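Local coordinates for ORF48 (Lactococcus phage TP901-1, PDB 3UH8), which probably serves as a structural component of the phage baseplate, the assembly that attaches the virus to its host, contributing an immunoglobulin-like beta domain, at residues K43-G47 with L48-F52. Sequence-based numbering, arbitrary orientation.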
loop_
_atom_site.group_PDB
_atom_site.type_symbol
_atom_site.label_atom_id
_atom_site.label_comp_id
_atom_site.label_asym_id
_atom_site.label_seq_id
_atom_site.Cartn_x
_atom_site.Cartn_y
_atom_site.Cartn_z
ATOM N N LYS A 43 9.836 10.133 -0.230
ATOM C CA LYS A 43 10.588 9.366 -1.215
ATOM C C LYS A 43 10.065 9.581 -2.620
ATOM O O LYS A 43 8.893 9.306 -2.909
ATOM C CB LYS A 43 10.624 7.868 -0.851
ATOM C CG LYS A 43 11.145 6.975 -1.976
ATOM C CD LYS A 43 12.540 6.470 -1.712
ATOM C CE LYS A 43 13.299 6.182 -2.985
ATOM N NZ LYS A 43 14.505 5.351 -2.733
ATOM N N ASN A 44 10.946 10.070 -3.493
ATOM C CA ASN A 44 10.666 10.276 -4.903
ATOM C C ASN A 44 10.661 8.910 -5.581
ATOM O O ASN A 44 11.629 8.149 -5.437
ATOM C CB ASN A 44 11.755 11.161 -5.532
ATOM C CG ASN A 44 11.336 12.578 -5.820
ATOM O OD1 ASN A 44 11.063 13.374 -4.916
ATOM N ND2 ASN A 44 11.410 12.958 -7.078
ATOM N N PHE A 45 9.587 8.565 -6.292
ATOM C CA PHE A 45 9.535 7.307 -7.024
ATOM C C PHE A 45 9.159 7.569 -8.482
ATOM O O PHE A 45 8.424 6.804 -9.106
ATOM C CB PHE A 45 8.701 6.217 -6.311
ATOM C CG PHE A 45 7.301 6.588 -5.887
ATOM C CD1 PHE A 45 6.218 6.369 -6.731
ATOM C CD2 PHE A 45 7.051 7.086 -4.614
ATOM C CE1 PHE A 45 4.916 6.678 -6.322
ATOM C CE2 PHE A 45 5.750 7.399 -4.208
ATOM C CZ PHE A 45 4.692 7.194 -5.064
ATOM N N GLU A 46 9.730 8.670 -9.031
ATOM C CA GLU A 46 9.552 9.135 -10.411
ATOM C C GLU A 46 10.074 8.077 -11.367
ATOM O O GLU A 46 11.190 7.574 -11.198
ATOM C CB GLU A 46 10.294 10.464 -10.651
ATOM C CG GLU A 46 9.962 11.545 -9.637
ATOM C CD GLU A 46 10.330 12.976 -9.986
ATOM O OE1 GLU A 46 11.023 13.202 -11.005
ATOM O OE2 GLU A 46 9.942 13.877 -9.209
ATOM N N GLY A 47 9.236 7.720 -12.332
ATOM C CA GLY A 47 9.540 6.690 -13.314
ATOM C C GLY A 47 9.258 5.288 -12.810
ATOM O O GLY A 47 9.541 4.316 -13.513
ATOM N N LEU A 48 8.703 5.172 -11.584
ATOM C CA LEU A 48 8.353 3.892 -10.968
ATOM C C LEU A 48 6.859 3.798 -10.697
ATOM O O LEU A 48 6.214 4.799 -10.365
ATOM C CB LEU A 48 9.154 3.620 -9.678
ATOM C CG LEU A 48 10.686 3.535 -9.785
ATOM C CD1 LEU A 48 11.315 3.418 -8.417
ATOM C CD2 LEU A 48 11.126 2.362 -10.639
ATOM N N GLN A 49 6.317 2.582 -10.838
ATOM C CA GLN A 49 4.910 2.260 -10.638
ATOM C C GLN A 49 4.707 1.544 -9.294
ATOM O O GLN A 49 5.326 0.501 -9.066
ATOM C CB GLN A 49 4.409 1.406 -11.820
ATOM C CG GLN A 49 3.027 0.768 -11.666
ATOM C CD GLN A 49 1.899 1.760 -11.663
ATOM O OE1 GLN A 49 1.909 2.755 -12.396
ATOM N NE2 GLN A 49 0.895 1.499 -10.842
ATOM N N PRO A 50 3.855 2.084 -8.389
ATOM C CA PRO A 50 3.631 1.399 -7.106
ATOM C C PRO A 50 2.684 0.209 -7.225
ATOM O O PRO A 50 1.731 0.239 -8.005
ATOM C CB PRO A 50 3.063 2.492 -6.198
ATOM C CG PRO A 50 2.555 3.550 -7.103
ATOM C CD PRO A 50 3.046 3.315 -8.499
ATOM N N PHE A 51 2.961 -0.843 -6.449
ATOM C CA PHE A 51 2.165 -2.065 -6.429
ATOM C C PHE A 51 1.761 -2.436 -5.015
ATOM O O PHE A 51 2.592 -2.404 -4.106
ATOM C CB PHE A 51 2.936 -3.224 -7.080
ATOM C CG PHE A 51 2.896 -3.230 -8.588
ATOM C CD1 PHE A 51 1.931 -3.959 -9.270
ATOM C CD2 PHE A 51 3.822 -2.508 -9.328
ATOM C CE1 PHE A 51 1.893 -3.962 -10.668
ATOM C CE2 PHE A 51 3.792 -2.524 -10.725
ATOM C CZ PHE A 51 2.820 -3.241 -11.385
ATOM N N PHE A 52 0.482 -2.782 -4.830
ATOM C CA PHE A 52 -0.040 -3.215 -3.540
ATOM C C PHE A 52 0.184 -4.720 -3.443
ATOM O O PHE A 52 -0.411 -5.483 -4.208
ATOM C CB PHE A 52 -1.530 -2.850 -3.387
ATOM C CG PHE A 52 -2.196 -3.431 -2.160
ATOM C CD1 PHE A 52 -2.037 -2.835 -0.914
ATOM C CD2 PHE A 52 -2.974 -4.579 -2.247
ATOM C CE1 PHE A 52 -2.648 -3.375 0.220
ATOM C CE2 PHE A 52 -3.593 -5.111 -1.113
ATOM C CZ PHE A 52 -3.425 -4.509 0.113
HETATM O O HOH W 1 6.264 6.922 -12.335
#
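Phe45 and Leu48 close a type II beta turn, in which Leu48 N donates to Phe45 O at 3.0 Å with a bent N-H...O angle of 143°. Gly47 takes the third position of the turn with a positive phi of 83°, the left-handed backbone region expected there. A water on one face of the turn donates to Leu48 O at 2.9 Å and accepts a weak bond from Gly47 N.

The side chains illustrate how a turn can deliver a loop residue to the start of a strand. Phe45 holds CG between its backbone N and carbonyl carbon (chi1 52°), which brings the ring alongside the emerging chain. Leu48 O then lies at the ring edge, close to its plane, while CE1 of Phe45 meets CG of Pro50 at 4.0 Å, the two side chains crossing at roughly a right angle. Across the ends of the turn CB of Phe45 is 4.3 Å from CB of Leu48. With CG anti to its own carbonyl carbon, the Leu48 branch turns back over the preceding peptide, CD2 lying 3.8 Å from Gly47 O.

This bend leads from strand 41-42 into strand 49-54, which runs antiparallel between strands 65-73 and 92-103. Phe45 and Pro50 join the aromatic interior of the immunoglobulin-like fold by resting on Phe72 of the former and Phe100 of the latter, while Leu48, touched like Phe45 by Phe112 of strand 112-122, lies at its margin.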